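Local structure of putative translational inhibitor protein (Yersinia pestis, 5V4D) at residues A[47-52]-A[88-93]; A[80-85]-A[112-117]. The protein is of unknown function but belongs to the Rid family, whose characterised members hydrolyse reactive enamines and imines, so it probably has a related deaminase activity. All coordinates share one frame; numbering follows the deposited sequence.

How the interactions relate
The two contacts illustrate how one small alpha-beta fold joins its parts by different chemistry at different depths. Interaction 1 sets helix 49-66 against helix 87-98, with buried aliphatic side chains and, among partly exposed residues, one amide-carboxylate hydrogen bond. Interaction 2, partly buried, sets the end of strand 74-81 against the loop between strands 105-110 and 120-127, using methyl contacts and a water between two carbonyl groups. Along the chain their segments alternate: strand 74-81 follows the first helix and leads into the second. Their centres lie about 12 Å apart, and they meet where V90 packs on I81. In interaction 1 D92 binds calcium; in interaction 2 S112 and A113 bond to the third subunit.

Interaction 1: A[47-52]-A[88-93]; sequences NDIEKQ and SQVNDI. With CA (calcium ion), chain H.
I49 and E50, in the first turn of helix 49-66, pack against Q89, V90 and I93 of helix 87-98 in a largely buried helix-helix contact. The apolar floor is laid by I49: its CG1, turned anti to the backbone N (chi1 -175°), meets V90 CG2 at 3.6 Å, and the two side chains cross at nearly a right angle. The CG2 branch of I49 instead lies against the amide end of Q89, 3.6 Å from NE2. That amide reaches over to E50, where NE2 donates to OE1 at 2.9 Å along an almost straight line (174°), arriving on the anti side of a carboxylate whose plane stands 89° from the amide. These are the two helices that line one face of the sheet in the YjgF-like fold. Further along, the CD1 methyl of I93 lies against the backbone of E50, 3.5 Å from its O. The helix start is capped by D48, whose OD2 accepts from K51 N at 3.1 Å and, weakly, from E50 N. On helix 87-98, D92 binds the calcium ion through OD1 at 2.3 Å and through its own carbonyl O, with water 1 and D96 among the other ligands.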
ATOM      1  N   ASN A  47      -2.096  19.382 -16.891  1.00 21.17           N
ATOM      2  CA  ASN A  47      -1.752  19.582 -15.480  1.00 20.94           C
ATOM      3  C   ASN A  47      -2.903  20.259 -14.728  1.00 23.54           C
ATOM      4  O   ASN A  47      -2.851  21.448 -14.362  1.00 26.59           O
ATOM      5  CB  ASN A  47      -0.439  20.389 -15.425  1.00 25.19           C
ATOM      6  CG  ASN A  47       0.123  20.524 -14.028  1.00 35.89           C
ATOM      7  OD1 ASN A  47       0.357  21.641 -13.560  1.00 40.63           O
ATOM      8  ND2 ASN A  47       0.393  19.400 -13.374  1.00 25.70           N
ATOM      9  N   ASP A  48      -3.963  19.490 -14.510  1.00 16.96           N
ATOM     10  CA  ASP A  48      -5.217  19.939 -13.905  1.00 16.11           C
ATOM     11  C   ASP A  48      -5.723  18.763 -13.068  1.00 17.15           C
ATOM     12  O   ASP A  48      -5.948  17.677 -13.620  1.00 18.05           O
ATOM     13  CB  ASP A  48      -6.192  20.314 -15.027  1.00 19.94           C
ATOM     14  CG  ASP A  48      -7.610  20.641 -14.572  1.00 25.58           C
ATOM     15  OD1 ASP A  48      -8.202  21.591 -15.156  1.00 36.73           O
ATOM     16  OD2 ASP A  48      -8.218  19.956 -13.760  1.00 23.47           O
ATOM     17  N   ILE A  49      -5.813  18.945 -11.740  1.00 15.96           N
ATOM     18  CA  ILE A  49      -6.126  17.808 -10.871  1.00 14.96           C
ATOM     19  C   ILE A  49      -7.478  17.181 -11.221  1.00 15.10           C
ATOM     20  O   ILE A  49      -7.631  15.964 -11.122  1.00 15.78           O
ATOM     21  CB  ILE A  49      -6.040  18.226  -9.387  1.00 15.64           C
ATOM     22  CG1 ILE A  49      -6.236  17.015  -8.475  1.00 17.63           C
ATOM     23  CG2 ILE A  49      -7.082  19.327  -9.020  1.00 19.25           C
ATOM     24  CD1 ILE A  49      -5.030  16.028  -8.502  1.00 18.96           C
ATOM     25  N   GLU A  50      -8.467  17.987 -11.634  1.00 16.67           N
ATOM     26  CA  GLU A  50      -9.784  17.420 -11.953  1.00 16.65           C
ATOM     27  C   GLU A  50      -9.720  16.559 -13.206  1.00 18.35           C
ATOM     28  O   GLU A  50     -10.206  15.411 -13.215  1.00 17.21           O
ATOM     29  CB  GLU A  50     -10.830  18.545 -12.096  1.00 18.20           C
ATOM     30  CG  GLU A  50     -10.983  19.302 -10.770  1.00 19.66           C
ATOM     31  CD  GLU A  50     -12.023  20.415 -10.774  1.00 29.48           C
ATOM     32  OE1 GLU A  50     -11.975  21.263  -9.840  1.00 32.06           O
ATOM     33  OE2 GLU A  50     -12.883  20.445 -11.691  1.00 36.13           O
ATOM     34  N   LYS A  51      -9.124  17.083 -14.280  1.00 15.67           N
ATOM     35  CA  LYS A  51      -8.998  16.287 -15.510  1.00 15.31           C
ATOM     36  C   LYS A  51      -8.188  15.017 -15.260  1.00 16.91           C
ATOM     37  O   LYS A  51      -8.525  13.936 -15.783  1.00 16.12           O
ATOM     38  CB  LYS A  51      -8.358  17.135 -16.606  1.00 16.41           C
ATOM     39  CG  LYS A  51      -9.309  18.199 -17.137  1.00 20.50           C
ATOM     40  CD  LYS A  51      -8.599  19.104 -18.116  1.00 22.30           C
ATOM     41  CE  LYS A  51      -9.524  20.238 -18.598  1.00 24.42           C
ATOM     42  NZ  LYS A  51      -8.752  21.140 -19.490  1.00 26.10           N
ATOM     43  N   GLN A  52      -7.147  15.116 -14.423  1.00 16.16           N
ATOM     44  CA  GLN A  52      -6.301  13.946 -14.185  1.00 16.25           C
ATOM     45  C   GLN A  52      -7.022  12.900 -13.359  1.00 14.73           C
ATOM     46  O   GLN A  52      -6.899  11.695 -13.639  1.00 15.67           O
ATOM     47  CB  GLN A  52      -4.973  14.352 -13.516  1.00 15.11           C
ATOM     48  CG  GLN A  52      -4.076  15.147 -14.460  1.00 15.09           C
ATOM     49  CD  GLN A  52      -2.632  15.202 -14.013  1.00 16.71           C
ATOM     50  OE1 GLN A  52      -2.260  14.664 -12.973  1.00 15.68           O
ATOM     51  NE2 GLN A  52      -1.802  15.835 -14.836  1.00 19.67           N
ATOM     52  N   SER A  88      -9.521  17.548  -1.834  1.00 16.26           N
ATOM     53  CA  SER A  88     -10.958  17.776  -1.987  1.00 16.66           C
ATOM     54  C   SER A  88     -11.395  17.669  -3.441  1.00 16.18           C
ATOM     55  O   SER A  88     -12.439  17.068  -3.743  1.00 17.35           O
ATOM     56  CB  SER A  88     -11.330  19.129  -1.417  1.00 20.40           C
ATOM     57  OG  SER A  88     -11.262  18.994  -0.003  1.00 26.94           O
ATOM     58  N   GLN A  89     -10.611  18.238  -4.362  1.00 15.75           N
ATOM     59  CA  GLN A  89     -10.976  18.139  -5.769  1.00 15.73           C
ATOM     60  C   GLN A  89     -10.933  16.696  -6.250  1.00 14.58           C
ATOM     61  O   GLN A  89     -11.770  16.289  -7.062  1.00 17.71           O
ATOM     62  CB  GLN A  89     -10.056  18.995  -6.623  1.00 15.92           C
ATOM     63  CG  GLN A  89     -10.445  20.466  -6.502  1.00 17.37           C
ATOM     64  CD  GLN A  89      -9.355  21.355  -7.055  1.00 19.48           C
ATOM     65  OE1 GLN A  89      -8.338  21.634  -6.367  1.00 24.61           O
ATOM     66  NE2 GLN A  89      -9.531  21.797  -8.291  1.00 21.08           N
ATOM     67  N   VAL A  90      -9.964  15.905  -5.762  1.00 13.70           N
ATOM     68  CA  VAL A  90      -9.962  14.481  -6.093  1.00 14.31           C
ATOM     69  C   VAL A  90     -11.209  13.820  -5.542  1.00 15.48           C
ATOM     70  O   VAL A  90     -11.890  13.074  -6.256  1.00 15.82           O
ATOM     71  CB  VAL A  90      -8.690  13.797  -5.557  1.00 14.13           C
ATOM     72  CG1 VAL A  90      -8.791  12.259  -5.664  1.00 17.16           C
ATOM     73  CG2 VAL A  90      -7.440  14.341  -6.338  1.00 14.26           C
ATOM     74  N   ASN A  91     -11.489  14.047  -4.251  1.00 15.97           N
ATOM     75  CA  ASN A  91     -12.648  13.426  -3.589  1.00 14.24           C
ATOM     76  C   ASN A  91     -13.945  13.749  -4.311  1.00 16.32           C
ATOM     77  O   ASN A  91     -14.838  12.891  -4.414  1.00 14.93           O
ATOM     78  CB  ASN A  91     -12.741  13.909  -2.127  1.00 14.74           C
ATOM     79  CG  ASN A  91     -11.718  13.259  -1.235  1.00 19.91           C
ATOM     80  OD1 ASN A  91     -11.260  12.181  -1.536  1.00 23.06           O
ATOM     81  ND2 ASN A  91     -11.361  13.918  -0.124  1.00 21.69           N
ATOM     82  N   ASP A  92     -14.092  15.002  -4.764  1.00 15.00           N
ATOM     83  CA  ASP A  92     -15.357  15.416  -5.379  1.00 14.50           C
ATOM     84  C   ASP A  92     -15.670  14.555  -6.597  1.00 15.90           C
ATOM     85  O   ASP A  92     -16.841  14.213  -6.839  1.00 17.20           O
ATOM     86  CB  ASP A  92     -15.267  16.890  -5.758  1.00 15.45           C
ATOM     87  CG  ASP A  92     -16.612  17.566  -5.805  1.00 16.01           C
ATOM     88  OD1 ASP A  92     -17.681  16.892  -5.596  1.00 18.18           O
ATOM     89  OD2 ASP A  92     -16.564  18.784  -6.073  1.00 22.16           O
ATOM     90  N   ILE A  93     -14.646  14.192  -7.372  1.00 14.70           N
ATOM     91  CA  ILE A  93     -14.846  13.374  -8.575  1.00 14.00           C
ATOM     92  C   ILE A  93     -14.853  11.878  -8.258  1.00 14.79           C
ATOM     93  O   ILE A  93     -15.595  11.089  -8.859  1.00 16.85           O
ATOM     94  CB  ILE A  93     -13.748  13.739  -9.586  1.00 17.21           C
ATOM     95  CG1 ILE A  93     -13.916  15.205 -10.037  1.00 18.01           C
ATOM     96  CG2 ILE A  93     -13.719  12.737 -10.800  1.00 19.15           C
ATOM     97  CD1 ILE A  93     -12.680  15.769 -10.762  1.00 18.88           C
TER
HETATM   98 CA    CA H 202     -19.062  15.378  -6.708  1.00 18.38          CA
HETATM   99  O   HOH W   1     -18.261  16.368  -8.732  1.00 25.08           O

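Interaction 2: A[80-85]-A[112-117]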
ATOM      1  N   PHE A  80      -2.428   8.351  -4.028  1.00 12.85           N
ATOM      2  CA  PHE A  80      -1.125   9.029  -3.927  1.00 12.50           C
ATOM      3  C   PHE A  80      -1.288  10.357  -4.643  1.00 12.65           C
ATOM      4  O   PHE A  80      -1.622  10.390  -5.835  1.00 14.89           O
ATOM      5  CB  PHE A  80      -0.010   8.197  -4.572  1.00 16.16           C
ATOM      6  CG  PHE A  80       0.140   6.791  -4.010  1.00 16.17           C
ATOM      7  CD1 PHE A  80       0.751   6.553  -2.792  1.00 16.98           C
ATOM      8  CD2 PHE A  80      -0.261   5.719  -4.760  1.00 16.54           C
ATOM      9  CE1 PHE A  80       0.945   5.225  -2.332  1.00 16.32           C
ATOM     10  CE2 PHE A  80      -0.069   4.407  -4.274  1.00 17.59           C
ATOM     11  CZ  PHE A  80       0.512   4.188  -3.102  1.00 16.07           C
ATOM     12  N   ILE A  81      -1.137  11.468  -3.914  0.50 14.92           N
ATOM     13  CA  ILE A  81      -1.269  12.774  -4.542  0.50 12.79           C
ATOM     14  C   ILE A  81      -0.033  13.599  -4.232  0.50 13.27           C
ATOM     15  O   ILE A  81       0.572  13.469  -3.169  0.50 14.32           O
ATOM     16  CB  ILE A  81      -2.546  13.536  -4.115  0.50 16.94           C
ATOM     17  CG1 ILE A  81      -2.778  13.493  -2.607  0.50 12.77           C
ATOM     18  CG2 ILE A  81      -3.743  13.000  -4.865  0.50 15.10           C
ATOM     19  CD1 ILE A  81      -3.861  14.465  -2.173  0.50 12.57           C
ATOM     20  N   THR A  82       0.329  14.471  -5.170  1.00 13.22           N
ATOM     21  CA  THR A  82       1.531  15.276  -4.958  1.00 14.31           C
ATOM     22  C   THR A  82       1.273  16.516  -4.101  1.00 14.89           C
ATOM     23  O   THR A  82       2.236  17.150  -3.655  1.00 15.97           O
ATOM     24  CB  THR A  82       2.174  15.705  -6.284  1.00 16.64           C
ATOM     25  OG1 THR A  82       1.265  16.506  -7.075  1.00 17.44           O
ATOM     26  CG2 THR A  82       2.675  14.497  -7.089  1.00 18.21           C
ATOM     27  N   ASN A  83       0.011  16.853  -3.834  1.00 14.63           N
ATOM     28  CA  ASN A  83      -0.317  18.049  -3.056  1.00 13.49           C
ATOM     29  C   ASN A  83      -1.571  17.699  -2.271  1.00 14.23           C
ATOM     30  O   ASN A  83      -2.640  17.502  -2.866  1.00 16.13           O
ATOM     31  CB  ASN A  83      -0.556  19.245  -3.967  1.00 17.52           C
ATOM     32  CG  ASN A  83      -0.871  20.525  -3.192  1.00 22.56           C
ATOM     33  OD1 ASN A  83      -1.137  20.522  -2.008  1.00 18.43           O
ATOM     34  ND2 ASN A  83      -0.836  21.646  -3.904  1.00 31.08           N
ATOM     35  N   ILE A  84      -1.425  17.576  -0.962  1.00 13.80           N
ATOM     36  CA  ILE A  84      -2.542  17.198  -0.078  1.00 13.69           C
ATOM     37  C   ILE A  84      -3.699  18.174  -0.212  1.00 14.87           C
ATOM     38  O   ILE A  84      -4.854  17.805   0.029  1.00 16.94           O
ATOM     39  CB  ILE A  84      -2.032  17.081   1.387  1.00 15.81           C
ATOM     40  CG1 ILE A  84      -2.973  16.270   2.263  1.00 16.09           C
ATOM     41  CG2 ILE A  84      -1.851  18.427   2.072  1.00 16.07           C
ATOM     42  CD1 ILE A  84      -3.009  14.780   1.870  1.00 17.60           C
ATOM     43  N   ASN A  85      -3.424  19.416  -0.605  1.00 17.43           N
ATOM     44  CA  ASN A  85      -4.508  20.379  -0.786  1.00 14.81           C
ATOM     45  C   ASN A  85      -5.355  20.103  -2.016  1.00 17.05           C
ATOM     46  O   ASN A  85      -6.387  20.764  -2.192  1.00 18.53           O
ATOM     47  CB  ASN A  85      -3.931  21.778  -0.825  1.00 16.28           C
ATOM     48  CG  ASN A  85      -3.256  22.145   0.476  1.00 23.02           C
ATOM     49  OD1 ASN A  85      -3.811  21.952   1.555  1.00 23.30           O
ATOM     50  ND2 ASN A  85      -2.030  22.636   0.378  1.00 27.53           N
ATOM     51  N   SER A 112       6.015  12.768  -2.972  0.57 14.70           N
ATOM     52  CA  SER A 112       6.724  13.920  -3.512  0.57 12.14           C
ATOM     53  C   SER A 112       6.651  13.964  -5.037  0.57 12.29           C
ATOM     54  O   SER A 112       6.563  15.060  -5.617  0.57 18.17           O
ATOM     55  CB  SER A 112       8.175  13.981  -2.992  0.57 23.51           C
ATOM     56  OG  SER A 112       8.868  12.757  -3.055  0.57 22.29           O
ATOM     57  N   ALA A 113       6.614  12.806  -5.702  1.00 14.69           N
ATOM     58  CA  ALA A 113       6.566  12.784  -7.155  1.00 14.10           C
ATOM     59  C   ALA A 113       5.921  11.478  -7.603  1.00 16.61           C
ATOM     60  O   ALA A 113       5.923  10.473  -6.881  1.00 15.66           O
ATOM     61  CB  ALA A 113       7.949  12.902  -7.796  1.00 15.79           C
ATOM     62  N   LEU A 114       5.415  11.494  -8.830  1.00 15.02           N
ATOM     63  CA  LEU A 114       4.755  10.350  -9.444  1.00 13.97           C
ATOM     64  C   LEU A 114       5.310  10.143 -10.844  1.00 16.46           C
ATOM     65  O   LEU A 114       5.841  11.079 -11.465  1.00 17.29           O
ATOM     66  CB  LEU A 114       3.233  10.548  -9.526  1.00 14.21           C
ATOM     67  CG  LEU A 114       2.540  10.500  -8.159  1.00 16.09           C
ATOM     68  CD1 LEU A 114       1.085  10.985  -8.288  1.00 16.83           C
ATOM     69  CD2 LEU A 114       2.586   9.097  -7.527  1.00 17.37           C
ATOM     70  N   PRO A 115       5.138   8.947 -11.401  1.00 16.28           N
ATOM     71  CA  PRO A 115       5.571   8.718 -12.784  1.00 17.48           C
ATOM     72  C   PRO A 115       4.980   9.758 -13.726  1.00 20.53           C
ATOM     73  O   PRO A 115       3.813  10.147 -13.595  1.00 16.77           O
ATOM     74  CB  PRO A 115       5.014   7.325 -13.096  1.00 17.92           C
ATOM     75  CG  PRO A 115       5.010   6.632 -11.759  1.00 20.33           C
ATOM     76  CD  PRO A 115       4.557   7.736 -10.793  1.00 19.08           C
ATOM     77  N   LYS A 116       5.801  10.192 -14.677  1.00 18.78           N
ATOM     78  CA  LYS A 116       5.445  11.148 -15.736  1.00 21.98           C
ATOM     79  C   LYS A 116       5.018  12.506 -15.215  1.00 22.48           C
ATOM     80  O   LYS A 116       4.498  13.341 -15.983  1.00 23.06           O
ATOM     81  CB  LYS A 116       4.348  10.568 -16.659  1.00 23.67           C
ATOM     82  CG  LYS A 116       4.761   9.255 -17.284  1.00 28.91           C
ATOM     83  CD  LYS A 116       3.998   9.002 -18.554  1.00 38.41           C
ATOM     84  CE  LYS A 116       4.777   8.126 -19.514  1.00 48.98           C
ATOM     85  NZ  LYS A 116       5.557   8.963 -20.467  1.00 48.55           N
ATOM     86  N   GLY A 117       5.300  12.814 -13.950  1.00 16.05           N
ATOM     87  CA  GLY A 117       4.932  14.097 -13.400  1.00 15.87           C
ATOM     88  C   GLY A 117       3.473  14.198 -13.076  1.00 15.03           C
ATOM     89  O   GLY A 117       2.969  15.316 -12.928  1.00 19.26           O
TER
HETATM   90  O   HOH W   2       4.989  16.903  -4.183  1.00 29.86           O
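The backbones of T82 and S112 draw together to 5.6 Å between their CA atoms just past the last residue of strand 74-81, where the segment 112-117 runs by as irregular loop. Their two carbonyl groups cannot bond each other directly; water 2 sits between them, 2.8 Å from T82 O and equally close to S112 O. Beside this polar meeting point the contact is apolar and rests on L114. Its two methyls divide the work: CD1 lies 3.7 Å from F80 O and touches T82 CG2 at 4.0 Å, while CD2 faces the CB of F80. T82 presents its methyl because chi1 of 60° puts OG1 between the backbone N and the carbonyl carbon, leaving CG2 turned to the leucine, whose side chain it meets at a slant. Of the F80 side chain it is CB that touches L114; the ring leads away from the loop, and the side chain packs on V109 and V111 of its own chain and V109 of the third subunit. Each segment also folds back on itself. N83 OD1 accepts from N85 N at 2.9 Å in an Asx turn, the donor standing 44° above the carbonyl plane, and G117 N donates to L114 O, closing a type II beta turn over P115 and K116. Backbone hydrogen bonds of F80 to E121, I81 to V109 and V111, and T82 to L119 hold the strand end between strands 120-127 and 105-110, and the backbones of S112 and A113 bond to the third subunit, so the loop takes part in a subunit interface.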